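PDB 3TEV: glycosyl hyrolase, family 3 from Deinococcus radiodurans, which probably hydrolyses O-glycosidic bonds, using a TIM-barrel-type domain of the glycoside hydrolase family 3 kind. Local coordinates for residues Gln20-Asp25 with Ala304-Tyr309; Asp262-Gln267 with Gly276-Arg281. All coordinates share one frame; numbering follows the deposited sequence.

Interaction 1: residues Gln20-Asp25 with Ala304-Tyr309; sequences QLLMID and AAVAEY
Leu21 and Val306 mark the closest passage of the two backbones, their CA atoms 8.4 Å apart, where the short 3-10 segment leading into strand 22-24 packs against helix 296-309. This is packing between the parallel barrel strands and the surrounding helices of a TIM-barrel-type domain: Leu21 and Met23 make backbone hydrogen bonds with Val290, and Ile24 does so with Ala46 and Cys48, which places strand 22-24 between two neighbours of the parallel sheet. No hydrogen bond joins the segments, and the contact, 120 Å² of buried surface with both sides summed, is made by methyl groups. Val306 supplies it from the helix by splitting its two branches between consecutive leucines. Its CG2 lies 4.2 Å from Leu22 CD2, an ordinary van der Waals distance. Tyr309, three residues further along the helix, packs its side chain on helices 275-285 and 314-330. Val317 of helix 314-330 also touches Leu21, while Thr302 and Leu303 extend the cover over Leu22. The other branch of Val306, CG1, is set anti to the backbone N (chi1 176°) and crosses the Leu21 side chain at a slant, meeting Leu21 CD1 at 4.1 Å.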
ATOM      1  N   GLN A  20      15.287   0.322   4.660  1.00 31.77           N
ATOM      2  CA  GLN A  20      14.584  -0.943   4.444  1.00 30.63           C
ATOM      3  C   GLN A  20      13.108  -0.875   4.858  1.00 31.29           C
ATOM      4  O   GLN A  20      12.340  -1.823   4.637  1.00 30.95           O
ATOM      5  CB  GLN A  20      15.320  -2.061   5.175  1.00 30.78           C
ATOM      6  CG  GLN A  20      16.736  -2.301   4.593  1.00 29.85           C
ATOM      7  CD  GLN A  20      17.605  -3.246   5.411  1.00 31.37           C
ATOM      8  OE1 GLN A  20      17.453  -3.368   6.646  1.00 29.60           O
ATOM      9  NE2 GLN A  20      18.561  -3.907   4.721  1.00 30.82           N
ATOM     10  N   LEU A  21      12.708   0.263   5.433  1.00 31.42           N
ATOM     11  CA  LEU A  21      11.316   0.456   5.872  1.00 31.64           C
ATOM     12  C   LEU A  21      10.586   1.496   5.022  1.00 31.15           C
ATOM     13  O   LEU A  21       9.475   1.896   5.350  1.00 30.99           O
ATOM     14  CB  LEU A  21      11.274   0.845   7.360  1.00 32.07           C
ATOM     15  CG  LEU A  21      12.013  -0.101   8.323  1.00 32.62           C
ATOM     16  CD1 LEU A  21      12.156   0.533   9.735  1.00 32.08           C
ATOM     17  CD2 LEU A  21      11.350  -1.485   8.379  1.00 31.47           C
ATOM     18  N   LEU A  22      11.217   1.938   3.932  1.00 31.09           N
ATOM     19  CA  LEU A  22      10.615   2.956   3.073  1.00 31.01           C
ATOM     20  C   LEU A  22      10.360   2.464   1.663  1.00 30.64           C
ATOM     21  O   LEU A  22      11.120   1.645   1.123  1.00 31.04           O
ATOM     22  CB  LEU A  22      11.487   4.210   2.981  1.00 30.83           C
ATOM     23  CG  LEU A  22      12.003   4.941   4.213  1.00 32.85           C
ATOM     24  CD1 LEU A  22      12.689   6.244   3.742  1.00 33.39           C
ATOM     25  CD2 LEU A  22      10.875   5.255   5.198  1.00 32.68           C
HETATM   26  N   MSE A  23       9.316   3.000   1.056  1.00 30.42           N
HETATM   27  CA  MSE A  23       9.032   2.787  -0.347  1.00 31.29           C
HETATM   28  C   MSE A  23       9.074   4.181  -0.969  1.00 32.34           C
HETATM   29  O   MSE A  23       8.335   5.096  -0.549  1.00 32.81           O
HETATM   30  CB  MSE A  23       7.649   2.151  -0.543  1.00 31.27           C
HETATM   31  CG  MSE A  23       7.234   1.981  -2.010  1.00 32.01           C
HETATM   32 SE   MSE A  23       5.546   0.999  -2.203  0.75 31.98          SE
HETATM   33  CE  MSE A  23       6.203  -0.788  -2.566  1.00 32.42           C
ATOM     34  N   ILE A  24       9.934   4.347  -1.962  1.00 32.78           N
ATOM     35  CA  ILE A  24      10.136   5.653  -2.563  1.00 34.27           C
ATOM     36  C   ILE A  24       9.760   5.651  -4.034  1.00 35.54           C
ATOM     37  O   ILE A  24       9.621   4.587  -4.642  1.00 35.42           O
ATOM     38  CB  ILE A  24      11.598   6.094  -2.443  1.00 33.99           C
ATOM     39  CG1 ILE A  24      12.488   5.161  -3.258  1.00 34.32           C
ATOM     40  CG2 ILE A  24      12.032   6.154  -0.980  1.00 32.48           C
ATOM     41  CD1 ILE A  24      13.925   5.714  -3.454  1.00 35.76           C
ATOM     42  N   ASP A  25       9.621   6.842  -4.603  1.00 37.24           N
ATOM     43  CA  ASP A  25       9.418   6.975  -6.039  1.00 39.38           C
ATOM     44  C   ASP A  25      10.707   7.388  -6.731  1.00 40.72           C
ATOM     45  O   ASP A  25      11.651   7.863  -6.084  1.00 40.77           O
ATOM     46  CB  ASP A  25       8.242   7.930  -6.373  1.00 39.55           C
ATOM     47  CG  ASP A  25       8.416   9.350  -5.803  1.00 41.08           C
ATOM     48  OD1 ASP A  25       9.058   9.551  -4.744  1.00 42.99           O
ATOM     49  OD2 ASP A  25       7.877  10.289  -6.426  1.00 41.88           O
ATOM     50  N   ALA A 304      16.241  10.324   7.666  1.00 37.24           N
ATOM     51  CA  ALA A 304      16.903  10.871   8.840  1.00 38.10           C
ATOM     52  C   ALA A 304      16.072  10.649  10.107  1.00 38.33           C
ATOM     53  O   ALA A 304      16.623  10.272  11.147  1.00 38.82           O
ATOM     54  CB  ALA A 304      17.262  12.392   8.650  1.00 38.29           C
ATOM     55  N   ALA A 305      14.758  10.849  10.018  1.00 37.51           N
ATOM     56  CA  ALA A 305      13.900  10.627  11.177  1.00 36.75           C
ATOM     57  C   ALA A 305      13.830   9.136  11.514  1.00 36.11           C
ATOM     58  O   ALA A 305      13.911   8.750  12.679  1.00 36.40           O
ATOM     59  CB  ALA A 305      12.501  11.183  10.935  1.00 36.73           C
ATOM     60  N   VAL A 306      13.693   8.286  10.503  1.00 34.97           N
ATOM     61  CA  VAL A 306      13.593   6.870  10.774  1.00 34.15           C
ATOM     62  C   VAL A 306      14.935   6.348  11.304  1.00 35.34           C
ATOM     63  O   VAL A 306      14.960   5.404  12.114  1.00 34.82           O
ATOM     64  CB  VAL A 306      13.089   6.097   9.529  1.00 34.19           C
ATOM     65  CG1 VAL A 306      13.071   4.580   9.768  1.00 31.90           C
ATOM     66  CG2 VAL A 306      11.682   6.596   9.143  1.00 33.50           C
ATOM     67  N   ALA A 307      16.043   6.977  10.885  1.00 36.52           N
ATOM     68  CA  ALA A 307      17.377   6.591  11.387  1.00 38.73           C
ATOM     69  C   ALA A 307      17.522   6.760  12.908  1.00 40.53           C
ATOM     70  O   ALA A 307      18.291   6.045  13.532  1.00 40.97           O
ATOM     71  CB  ALA A 307      18.501   7.356  10.652  1.00 38.56           C
ATOM     72  N   GLU A 308      16.771   7.691  13.496  1.00 42.32           N
ATOM     73  CA  GLU A 308      16.796   7.911  14.954  1.00 44.08           C
ATOM     74  C   GLU A 308      15.889   6.935  15.704  1.00 42.85           C
ATOM     75  O   GLU A 308      16.150   6.597  16.858  1.00 43.61           O
ATOM     76  CB  GLU A 308      16.376   9.341  15.289  1.00 45.36           C
ATOM     77  CG  GLU A 308      17.214  10.392  14.599  1.00 52.05           C
ATOM     78  CD  GLU A 308      18.683  10.308  15.001  1.00 61.31           C
ATOM     79  OE1 GLU A 308      18.979   9.997  16.189  1.00 65.60           O
ATOM     80  OE2 GLU A 308      19.550  10.541  14.124  1.00 65.26           O
ATOM     81  N   TYR A 309      14.832   6.485  15.036  1.00 40.61           N
ATOM     82  CA  TYR A 309      13.864   5.551  15.605  1.00 38.74           C
ATOM     83  C   TYR A 309      14.396   4.111  15.643  1.00 37.69           C
ATOM     84  O   TYR A 309      14.298   3.416  16.641  1.00 37.74           O
ATOM     85  CB  TYR A 309      12.561   5.656  14.797  1.00 38.06           C
ATOM     86  CG  TYR A 309      11.642   4.454  14.841  1.00 37.63           C
ATOM     87  CD1 TYR A 309      10.904   4.136  15.989  1.00 38.41           C
ATOM     88  CD2 TYR A 309      11.470   3.650  13.717  1.00 34.93           C
ATOM     89  CE1 TYR A 309      10.051   3.028  16.011  1.00 37.00           C
ATOM     90  CE2 TYR A 309      10.620   2.583  13.731  1.00 35.00           C
ATOM     91  CZ  TYR A 309       9.920   2.267  14.875  1.00 36.10           C
ATOM     92  OH  TYR A 309       9.087   1.167  14.858  1.00 37.00           O
TER

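Interaction 2: residues Asp262-Gln267 with Gly276-Arg281; sequences DSMGMQ and GEAAVR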
ATOM      1  N   ASP A 262      -0.536   4.896   3.082  1.00 43.87           N
ATOM      2  CA  ASP A 262      -0.746   5.666   1.857  1.00 45.89           C
ATOM      3  C   ASP A 262       0.386   6.708   1.727  1.00 47.15           C
ATOM      4  O   ASP A 262       1.123   6.981   2.692  1.00 46.58           O
ATOM      5  CB  ASP A 262      -2.129   6.343   1.889  1.00 46.55           C
ATOM      6  CG  ASP A 262      -2.663   6.720   0.485  1.00 48.89           C
ATOM      7  OD1 ASP A 262      -1.881   6.777  -0.485  1.00 51.07           O
ATOM      8  OD2 ASP A 262      -3.889   6.969   0.359  1.00 50.51           O
ATOM      9  N   SER A 263       0.526   7.288   0.538  1.00 49.15           N
ATOM     10  CA  SER A 263       1.563   8.294   0.269  1.00 51.64           C
ATOM     11  C   SER A 263       1.639   9.404   1.349  1.00 52.96           C
ATOM     12  O   SER A 263       0.633  10.075   1.624  1.00 52.15           O
ATOM     13  CB  SER A 263       1.298   8.917  -1.102  1.00 51.90           C
ATOM     14  OG  SER A 263       2.068  10.101  -1.281  1.00 54.24           O
HETATM   15  N   MSE A 264       2.811   9.617   1.951  1.00 55.14           N
HETATM   16  CA  MSE A 264       2.898  10.655   3.002  1.00 57.85           C
HETATM   17  C   MSE A 264       2.959  12.095   2.457  1.00 60.48           C
HETATM   18  O   MSE A 264       2.968  13.053   3.236  1.00 60.12           O
HETATM   19  CB  MSE A 264       4.060  10.396   3.967  1.00 57.62           C
HETATM   20  CG  MSE A 264       4.093   9.000   4.584  1.00 57.89           C
HETATM   21 SE   MSE A 264       2.493   8.507   5.610  0.75 59.75          SE
HETATM   22  CE  MSE A 264       2.589   9.755   7.111  1.00 54.99           C
ATOM     23  N   GLY A 265       2.998  12.225   1.126  1.00 67.38           N
ATOM     24  CA  GLY A 265       3.033  13.518   0.428  1.00 72.58           C
ATOM     25  C   GLY A 265       1.676  14.128   0.078  1.00 75.78           C
ATOM     26  O   GLY A 265       1.593  15.139  -0.610  1.00 76.35           O
HETATM   27  N   MSE A 266       0.608  13.514   0.556  1.00 77.70           N
HETATM   28  CA  MSE A 266      -0.722  14.040   0.313  1.00 80.52           C
HETATM   29  C   MSE A 266      -1.021  15.224   1.223  1.00 80.25           C
HETATM   30  O   MSE A 266      -0.639  15.235   2.401  1.00 79.83           O
HETATM   31  CB  MSE A 266      -1.762  12.931   0.421  1.00 80.99           C
HETATM   32  CG  MSE A 266      -1.735  12.027  -0.807  1.00 84.96           C
HETATM   33 SE   MSE A 266      -2.661  10.351  -0.523  0.75 89.25          SE
HETATM   34  CE  MSE A 266      -4.508  11.031  -0.432  1.00 88.34           C
ATOM     35  N   GLN A 267      -1.692  16.216   0.643  1.00 81.05           N
ATOM     36  CA  GLN A 267      -1.796  17.557   1.209  1.00 81.20           C
ATOM     37  C   GLN A 267      -2.281  17.622   2.659  1.00 79.76           C
ATOM     38  O   GLN A 267      -1.679  18.310   3.481  1.00 80.07           O
ATOM     39  CB  GLN A 267      -2.664  18.446   0.313  1.00 82.17           C
ATOM     40  CG  GLN A 267      -2.405  19.938   0.497  1.00 83.91           C
ATOM     41  CD  GLN A 267      -3.169  20.820  -0.498  1.00 87.44           C
ATOM     42  OE1 GLN A 267      -4.195  20.419  -1.059  1.00 86.38           O
ATOM     43  NE2 GLN A 267      -2.668  22.037  -0.704  1.00 88.24           N
ATOM     44  N   GLY A 276       9.032  13.486   8.568  1.00 49.47           N
ATOM     45  CA  GLY A 276       9.732  12.509   9.385  1.00 46.25           C
ATOM     46  C   GLY A 276       8.975  12.051  10.619  1.00 44.79           C
ATOM     47  O   GLY A 276       8.907  10.854  10.897  1.00 44.01           O
ATOM     48  N   GLU A 277       8.410  13.002  11.353  1.00 44.40           N
ATOM     49  CA  GLU A 277       7.516  12.704  12.469  1.00 45.38           C
ATOM     50  C   GLU A 277       6.379  11.744  12.052  1.00 43.85           C
ATOM     51  O   GLU A 277       6.137  10.746  12.716  1.00 44.80           O
ATOM     52  CB  GLU A 277       6.969  14.023  13.068  1.00 47.10           C
ATOM     53  CG  GLU A 277       5.520  13.979  13.590  1.00 52.94           C
ATOM     54  CD  GLU A 277       4.947  15.359  13.938  1.00 61.82           C
ATOM     55  OE1 GLU A 277       4.548  16.126  13.019  1.00 64.08           O
ATOM     56  OE2 GLU A 277       4.882  15.678  15.150  1.00 66.32           O
ATOM     57  N   ALA A 278       5.703  12.037  10.944  1.00 41.52           N
ATOM     58  CA  ALA A 278       4.592  11.209  10.486  1.00 39.25           C
ATOM     59  C   ALA A 278       5.055   9.770  10.174  1.00 37.80           C
ATOM     60  O   ALA A 278       4.387   8.801  10.527  1.00 37.04           O
ATOM     61  CB  ALA A 278       3.895  11.850   9.287  1.00 37.91           C
ATOM     62  N   ALA A 279       6.206   9.636   9.531  1.00 36.17           N
ATOM     63  CA  ALA A 279       6.706   8.329   9.162  1.00 35.20           C
ATOM     64  C   ALA A 279       7.087   7.491  10.405  1.00 35.34           C
ATOM     65  O   ALA A 279       6.778   6.307  10.479  1.00 35.20           O
ATOM     66  CB  ALA A 279       7.871   8.468   8.222  1.00 34.71           C
ATOM     67  N   VAL A 280       7.709   8.124  11.394  1.00 35.29           N
ATOM     68  CA  VAL A 280       8.073   7.428  12.618  1.00 35.65           C
ATOM     69  C   VAL A 280       6.805   6.993  13.356  1.00 36.19           C
ATOM     70  O   VAL A 280       6.690   5.850  13.804  1.00 35.72           O
ATOM     71  CB  VAL A 280       9.032   8.302  13.490  1.00 35.70           C
ATOM     72  CG1 VAL A 280       9.135   7.786  14.920  1.00 34.90           C
ATOM     73  CG2 VAL A 280      10.417   8.364  12.828  1.00 35.12           C
ATOM     74  N   ARG A 281       5.830   7.895  13.421  1.00 37.14           N
ATOM     75  CA  ARG A 281       4.554   7.595  14.076  1.00 38.29           C
ATOM     76  C   ARG A 281       3.813   6.434  13.379  1.00 37.24           C
ATOM     77  O   ARG A 281       3.278   5.555  14.065  1.00 38.43           O
ATOM     78  CB  ARG A 281       3.697   8.862  14.176  1.00 39.09           C
ATOM     79  CG  ARG A 281       2.270   8.655  14.707  1.00 43.95           C
ATOM     80  CD  ARG A 281       2.150   8.437  16.254  1.00 48.63           C
ATOM     81  NE  ARG A 281       0.764   8.178  16.680  1.00 50.67           N
ATOM     82  CZ  ARG A 281       0.342   8.150  17.951  1.00 52.31           C
ATOM     83  NH1 ARG A 281       1.180   8.369  18.960  1.00 53.05           N
ATOM     84  NH2 ARG A 281      -0.933   7.907  18.221  1.00 53.03           N
TER
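Met264, a selenomethionine here, meets Ala278 and Ala279 on helix 275-285, with the CA atoms of Met264 and Ala279 7.6 Å apart. The apolar part of the contact is a single methyl set against the helix surface. Met264 starts with CG beside its backbone N (chi1 -52°) and bends again at chi2 and chi3, a folded course that brings the terminal CE toward the Ala278 methyl. Met264 CE lies 3.3 Å from Ala278 CB, tighter than normal carbon packing, so the exact position of this methyl is doubtful; as modelled it also lies near Ala278 C and Ala279 N. Val290 of the neighbouring strand touches both Met264 and Ala279.

No hydrogen bond crosses between the segments. In the loop, Ser263 N donates to Asp262 OD1 at 2.7 Å, on the anti side of the carboxylate and 25° out of its plane. A weak 3.3 Å bond from Gly265 N to Ser263 OG lies inside the type I turn from Ser263 to Met266. On the helix, Val280 N to Gly276 O and Arg281 N to Glu277 O are regular backbone bonds four residues apart. Outside the pair, Ser263 O accepts from His226 NE2, and Met264 is backbone-bonded to Met291. The loop follows strand 258-261 at the C-terminal end of the parallel strands, the end where active sites of TIM barrels gather.

In the fold
From the N terminus, strand 22-24 enters the parallel sheet early, and its partner in interaction 1, helix 296-309, comes late in the chain, followed by helix 314-330; 278 residues separate the two segments, so this contact closes a very long loop. Interaction 2 falls wholly within that span and closes a short one, with eight residues, mostly helix 267-272, between the loop after strand 258-261 and helix 275-285. The loops therefore nest and do not cross. The centres of the two interactions are 11 Å apart and they touch directly: Ala305 CB is 3.4 Å from Gly276 CA, and Tyr309 CB 4.0 Å from Val280 CG2. Helices 275-285 and 296-309, in contact with each other, connect strand 22-24 with the loop after strand 258-261.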